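Local coordinates for protein interleukin-15 receptor alpha chain (PDB 2PSM) that probably binds the cytokine interleukin-15 through its sushi domain, serving as the alpha chain of the interleukin-15 receptor, at residues 12-17 and 25-30; 52-57 and 63-68. All coordinates share one frame; numbering follows the deposited sequence.

From the N terminus, the chain runs through the proline-rich loop 12-17, makes the short strand 20-21 and comes back along loop 25-30; contact 1 closes this first turn of the sushi domain. It then passes through strand 32-37 before strand 50-56 and strand 61-64 pair as a hairpin, which contact 2 closes. The two contacts follow one another in series, neither enclosing the other, yet they touch. P12 O accepts a hydrogen bond from W64 NE1, N30 N probably donates one to C53 O, and the disulfide C11-C53 fastens the start of the chain to the hairpin.

Contact 1 of 2, residues 12-17 and 25-30; sequences PPPVSI and KNYSVN
At the N-terminal end of the sushi domain, loop 12-17 and loop 25-30 meet on the surface where the edge of the Y27 ring meets the backbone of P12 and P13. P12 O lies at the ring edge, in its plane, 4.0 Å from both Y27 CD1 and Y27 CE1; P13 CA, also near that plane, is 4.2 Å from Y27 CE1. P14 adds its CD, 4.4 Å from Y27 CE1, in an oblique approach. The side chain gets there because CG stands anti to the carbonyl carbon of Y27 (chi1 -73°), which carries the ring across to the prolines. No hydrogen bond joins the two loops directly, so the touch is van der Waals packing of small area, 91 Å² over both sides. In the sushi fold these loops flank the short strand 20-21, and the first cysteine, C11, immediately precedes the prolines; its backbone is hydrogen-bonded to that of Y27. The CB atoms of P12 and P13 point away from loop 25-30, leaving the carbonyl of P12 and the CA of P13 to meet Y27. The P14 ring rests on I51, Y35 and W64.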
loop_
_atom_site.group_PDB
_atom_site.type_symbol
_atom_site.label_atom_id
_atom_site.label_comp_id
_atom_site.label_asym_id
_atom_site.label_seq_id
_atom_site.Cartn_x
_atom_site.Cartn_y
_atom_site.Cartn_z
ATOM N N PRO B 12 0.435 22.634 -13.180
ATOM C CA PRO B 12 1.758 22.985 -13.694
ATOM C C PRO B 12 2.612 21.725 -13.809
ATOM O O PRO B 12 2.160 20.627 -13.485
ATOM C CB PRO B 12 2.280 23.946 -12.639
ATOM C CG PRO B 12 1.712 23.371 -11.384
ATOM C CD PRO B 12 0.280 23.092 -11.789
ATOM N N PRO B 13 3.855 21.859 -14.288
ATOM C CA PRO B 13 4.662 20.640 -14.386
ATOM C C PRO B 13 4.840 20.045 -12.989
ATOM O O PRO B 13 4.843 20.771 -11.997
ATOM C CB PRO B 13 5.975 21.146 -14.972
ATOM C CG PRO B 13 5.541 22.328 -15.796
ATOM C CD PRO B 13 4.556 23.010 -14.880
ATOM N N PRO B 14 4.968 18.713 -12.891
ATOM C CA PRO B 14 5.145 18.066 -11.590
ATOM C C PRO B 14 6.576 18.243 -11.078
ATOM O O PRO B 14 7.480 18.570 -11.850
ATOM C CB PRO B 14 4.817 16.611 -11.892
ATOM C CG PRO B 14 5.347 16.445 -13.274
ATOM C CD PRO B 14 4.858 17.708 -13.964
ATOM N N VAL B 15 6.781 18.045 -9.779
ATOM C CA VAL B 15 8.117 18.169 -9.204
ATOM C C VAL B 15 8.909 16.947 -9.627
ATOM O O VAL B 15 8.329 15.938 -10.036
ATOM C CB VAL B 15 8.083 18.200 -7.662
ATOM C CG1 VAL B 15 7.166 19.318 -7.185
ATOM C CG2 VAL B 15 7.615 16.851 -7.120
ATOM N N SER B 16 10.229 17.025 -9.540
ATOM C CA SER B 16 11.043 15.877 -9.908
ATOM C C SER B 16 11.357 15.076 -8.650
ATOM O O SER B 16 11.618 15.642 -7.590
ATOM C CB SER B 16 12.343 16.323 -10.583
ATOM O OG SER B 16 13.114 17.111 -9.700
ATOM N N ILE B 17 11.302 13.756 -8.771
ATOM C CA ILE B 17 11.592 12.872 -7.655
ATOM C C ILE B 17 12.910 12.189 -7.990
ATOM O O ILE B 17 13.132 11.819 -9.142
ATOM C CB ILE B 17 10.484 11.807 -7.486
ATOM C CG1 ILE B 17 9.177 12.477 -7.040
ATOM C CG2 ILE B 17 10.926 10.754 -6.475
ATOM C CD1 ILE B 17 9.227 13.064 -5.641
ATOM N N LYS B 25 0.336 12.447 -18.989
ATOM C CA LYS B 25 -0.517 12.337 -20.155
ATOM C C LYS B 25 -1.603 13.402 -20.122
ATOM O O LYS B 25 -1.979 13.946 -21.158
ATOM C CB LYS B 25 -1.149 10.946 -20.207
ATOM N N ASN B 26 -2.090 13.713 -18.925
ATOM C CA ASN B 26 -3.162 14.688 -18.774
ATOM C C ASN B 26 -2.917 15.655 -17.610
ATOM O O ASN B 26 -2.719 15.238 -16.470
ATOM C CB ASN B 26 -4.485 13.929 -18.592
ATOM C CG ASN B 26 -5.686 14.844 -18.530
ATOM O OD1 ASN B 26 -5.864 15.717 -19.383
ATOM N ND2 ASN B 26 -6.532 14.640 -17.522
ATOM N N TYR B 27 -2.933 16.950 -17.916
ATOM C CA TYR B 27 -2.709 17.997 -16.921
ATOM C C TYR B 27 -4.007 18.573 -16.348
ATOM O O TYR B 27 -3.973 19.461 -15.492
ATOM C CB TYR B 27 -1.883 19.133 -17.542
ATOM C CG TYR B 27 -0.424 18.798 -17.767
ATOM C CD1 TYR B 27 0.537 19.097 -16.799
ATOM C CD2 TYR B 27 -0.002 18.170 -18.943
ATOM C CE1 TYR B 27 1.884 18.782 -16.995
ATOM C CE2 TYR B 27 1.340 17.849 -19.150
ATOM C CZ TYR B 27 2.276 18.157 -18.171
ATOM O OH TYR B 27 3.601 17.834 -18.360
ATOM N N SER B 28 -5.145 18.070 -16.820
ATOM C CA SER B 28 -6.446 18.552 -16.356
ATOM C C SER B 28 -6.831 18.073 -14.954
ATOM O O SER B 28 -6.330 17.059 -14.466
ATOM C CB SER B 28 -7.542 18.153 -17.348
ATOM O OG SER B 28 -7.387 18.852 -18.573
ATOM N N VAL B 29 -7.725 18.826 -14.317
ATOM C CA VAL B 29 -8.209 18.518 -12.977
ATOM C C VAL B 29 -8.821 17.124 -12.947
ATOM O O VAL B 29 -9.525 16.732 -13.873
ATOM C CB VAL B 29 -9.263 19.558 -12.526
ATOM C CG1 VAL B 29 -9.919 19.131 -11.219
ATOM C CG2 VAL B 29 -8.596 20.911 -12.362
ATOM N N ASN B 30 -8.541 16.395 -11.868
ATOM C CA ASN B 30 -9.004 15.023 -11.645
ATOM C C ASN B 30 -8.075 13.997 -12.289
ATOM O O ASN B 30 -8.250 12.794 -12.101
ATOM C CB ASN B 30 -10.429 14.812 -12.165
ATOM C CG ASN B 30 -11.451 15.642 -11.420
ATOM O OD1 ASN B 30 -11.405 15.749 -10.192
ATOM N ND2 ASN B 30 -12.390 16.227 -12.157
#

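Contact 2 of 2, residues 52-57 and 63-68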
loop_
_atom_site.group_PDB
_atom_site.type_symbol
_atom_site.label_atom_id
_atom_site.label_comp_id
_atom_site.label_asym_id
_atom_site.label_seq_id
_atom_site.Cartn_x
_atom_site.Cartn_y
_atom_site.Cartn_z
ATOM N N GLU B 52 -2.182 13.489 -8.119
ATOM C CA GLU B 52 -3.439 13.809 -8.778
ATOM C C GLU B 52 -3.571 15.314 -8.896
ATOM O O GLU B 52 -3.162 16.045 -7.994
ATOM C CB GLU B 52 -4.625 13.270 -7.978
ATOM C CG GLU B 52 -5.958 13.455 -8.686
ATOM C CD GLU B 52 -7.125 12.892 -7.902
ATOM O OE1 GLU B 52 -6.968 11.797 -7.316
ATOM O OE2 GLU B 52 -8.200 13.536 -7.884
ATOM N N CYS B 53 -4.132 15.777 -10.008
ATOM C CA CYS B 53 -4.319 17.206 -10.209
ATOM C C CYS B 53 -5.649 17.620 -9.592
ATOM O O CYS B 53 -6.712 17.289 -10.117
ATOM C CB CYS B 53 -4.301 17.554 -11.699
ATOM S SG CYS B 53 -4.529 19.340 -11.943
ATOM N N VAL B 54 -5.579 18.326 -8.466
ATOM C CA VAL B 54 -6.773 18.769 -7.758
ATOM C C VAL B 54 -6.897 20.282 -7.819
ATOM O O VAL B 54 -5.900 21.007 -7.783
ATOM C CB VAL B 54 -6.752 18.326 -6.273
ATOM C CG1 VAL B 54 -6.531 16.819 -6.182
ATOM C CG2 VAL B 54 -5.674 19.065 -5.514
ATOM N N ILE B 55 -8.137 20.748 -7.904
ATOM C CA ILE B 55 -8.427 22.168 -8.002
ATOM C C ILE B 55 -8.763 22.835 -6.675
ATOM O O ILE B 55 -9.351 22.230 -5.777
ATOM C CB ILE B 55 -9.619 22.412 -8.966
ATOM C CG1 ILE B 55 -9.832 23.914 -9.185
ATOM C CG2 ILE B 55 -10.893 21.787 -8.392
ATOM C CD1 ILE B 55 -8.763 24.569 -10.035
ATOM N N ASN B 56 -8.363 24.093 -6.562
ATOM C CA ASN B 56 -8.675 24.892 -5.393
ATOM C C ASN B 56 -9.846 25.736 -5.898
ATOM O O ASN B 56 -9.636 26.772 -6.528
ATOM C CB ASN B 56 -7.496 25.796 -5.026
ATOM C CG ASN B 56 -7.772 26.645 -3.802
ATOM O OD1 ASN B 56 -8.910 27.045 -3.551
ATOM N ND2 ASN B 56 -6.726 26.939 -3.039
ATOM N N LYS B 57 -11.071 25.270 -5.654
ATOM C CA LYS B 57 -12.280 25.972 -6.097
ATOM C C LYS B 57 -12.269 27.440 -5.689
ATOM O O LYS B 57 -12.761 28.307 -6.411
ATOM C CB LYS B 57 -13.533 25.320 -5.503
ATOM C CG LYS B 57 -13.817 23.898 -5.957
ATOM C CD LYS B 57 -15.080 23.385 -5.277
ATOM C CE LYS B 57 -15.371 21.931 -5.621
ATOM N NZ LYS B 57 -16.574 21.414 -4.893
ATOM N N HIS B 63 -3.276 22.207 -8.634
ATOM C CA HIS B 63 -1.930 21.805 -8.257
ATOM C C HIS B 63 -1.921 20.294 -8.084
ATOM O O HIS B 63 -2.966 19.670 -7.856
ATOM C CB HIS B 63 -1.520 22.473 -6.943
ATOM C CG HIS B 63 -2.308 22.007 -5.759
ATOM N ND1 HIS B 63 -2.064 20.806 -5.126
ATOM C CD2 HIS B 63 -3.364 22.560 -5.117
ATOM C CE1 HIS B 63 -2.937 20.641 -4.147
ATOM N NE2 HIS B 63 -3.737 21.691 -4.121
ATOM N N TRP B 64 -0.738 19.712 -8.217
ATOM C CA TRP B 64 -0.561 18.283 -8.051
ATOM C C TRP B 64 -0.488 17.977 -6.563
ATOM O O TRP B 64 0.086 18.756 -5.796
ATOM C CB TRP B 64 0.741 17.831 -8.711
ATOM C CG TRP B 64 0.710 17.849 -10.200
ATOM C CD1 TRP B 64 1.388 18.702 -11.029
ATOM C CD2 TRP B 64 -0.016 16.955 -11.050
ATOM N NE1 TRP B 64 1.128 18.389 -12.343
ATOM C CE2 TRP B 64 0.270 17.323 -12.386
ATOM C CE3 TRP B 64 -0.878 15.876 -10.814
ATOM C CZ2 TRP B 64 -0.280 16.651 -13.482
ATOM C CZ3 TRP B 64 -1.422 15.204 -11.906
ATOM C CH2 TRP B 64 -1.121 15.595 -13.224
ATOM N N THR B 65 -1.085 16.862 -6.148
ATOM C CA THR B 65 -1.022 16.476 -4.743
ATOM C C THR B 65 0.444 16.175 -4.457
ATOM O O THR B 65 1.207 15.892 -5.377
ATOM C CB THR B 65 -1.857 15.219 -4.460
ATOM O OG1 THR B 65 -1.591 14.232 -5.460
ATOM C CG2 THR B 65 -3.334 15.555 -4.459
ATOM N N THR B 66 0.842 16.240 -3.192
ATOM C CA THR B 66 2.234 15.988 -2.830
ATOM C C THR B 66 2.560 14.493 -2.827
ATOM O O THR B 66 1.955 13.714 -2.088
ATOM C CB THR B 66 2.546 16.569 -1.449
ATOM O OG1 THR B 66 2.281 17.975 -1.462
ATOM C CG2 THR B 66 4.007 16.345 -1.095
ATOM N N PRO B 67 3.532 14.077 -3.656
ATOM C CA PRO B 67 3.920 12.666 -3.733
ATOM C C PRO B 67 4.686 12.184 -2.502
ATOM O O PRO B 67 5.412 12.952 -1.869
ATOM C CB PRO B 67 4.762 12.614 -5.011
ATOM C CG PRO B 67 5.436 13.952 -5.014
ATOM C CD PRO B 67 4.317 14.896 -4.602
ATOM N N SER B 68 4.512 10.915 -2.154
ATOM C CA SER B 68 5.214 10.355 -1.006
ATOM C C SER B 68 6.260 9.382 -1.514
ATOM O O SER B 68 6.977 8.762 -0.731
ATOM C CB SER B 68 4.243 9.614 -0.084
ATOM O OG SER B 68 3.738 8.451 -0.716
#
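Two torsions set up this hairpin contact: W64 holds CG anti to its carbonyl carbon (chi1 -72°), and T65 tucks OG1 between its backbone N and carbonyl carbon (chi1 46°). The indole thereby lies against C53, whose CB rides over one face of the six-membered ring, 3.7 Å from W64 CZ3, as a CH-pi contact. C53 SG stands above the same ring, 5.0 Å from its centroid, a more distant sulfur-aromatic contact. Beside the indole, E52 N donates to T65 OG1 at 2.8 Å, a nearly straight bond (167°), and T65 N returns a bond to E52 O at 2.9 Å, so hydroxyl and amide together grip both polar backbone atoms of E52. A valine in place of T65 has no hydroxyl to accept from E52 N, which would probably leave that amide without this partner and weaken the hold just past the strand end. V54 and H63 form the antiparallel hydrogen-bonded pair, with V54 N to H63 O and H63 N to V54 O both 3.0 Å. V54 CG2 sits over one face of the imidazole, 3.4 Å from H63 CE1, while V54 CG1 packs on T65 CG2. H63 ND1 donates to W64 O in the plane of its own ring, from above the carbonyl plane, which helps fix the imidazole's rotation. C53 and W64 are the non-hydrogen-bonded pair, on the face that carries the disulfide to C11, a hallmark of the sushi domain. Within this chain strand 61-64 is an outermost strand of the antiparallel sheet, and strand 50-56 lies between it and strand 32-37, while W64 reaches I51, V24 and C11.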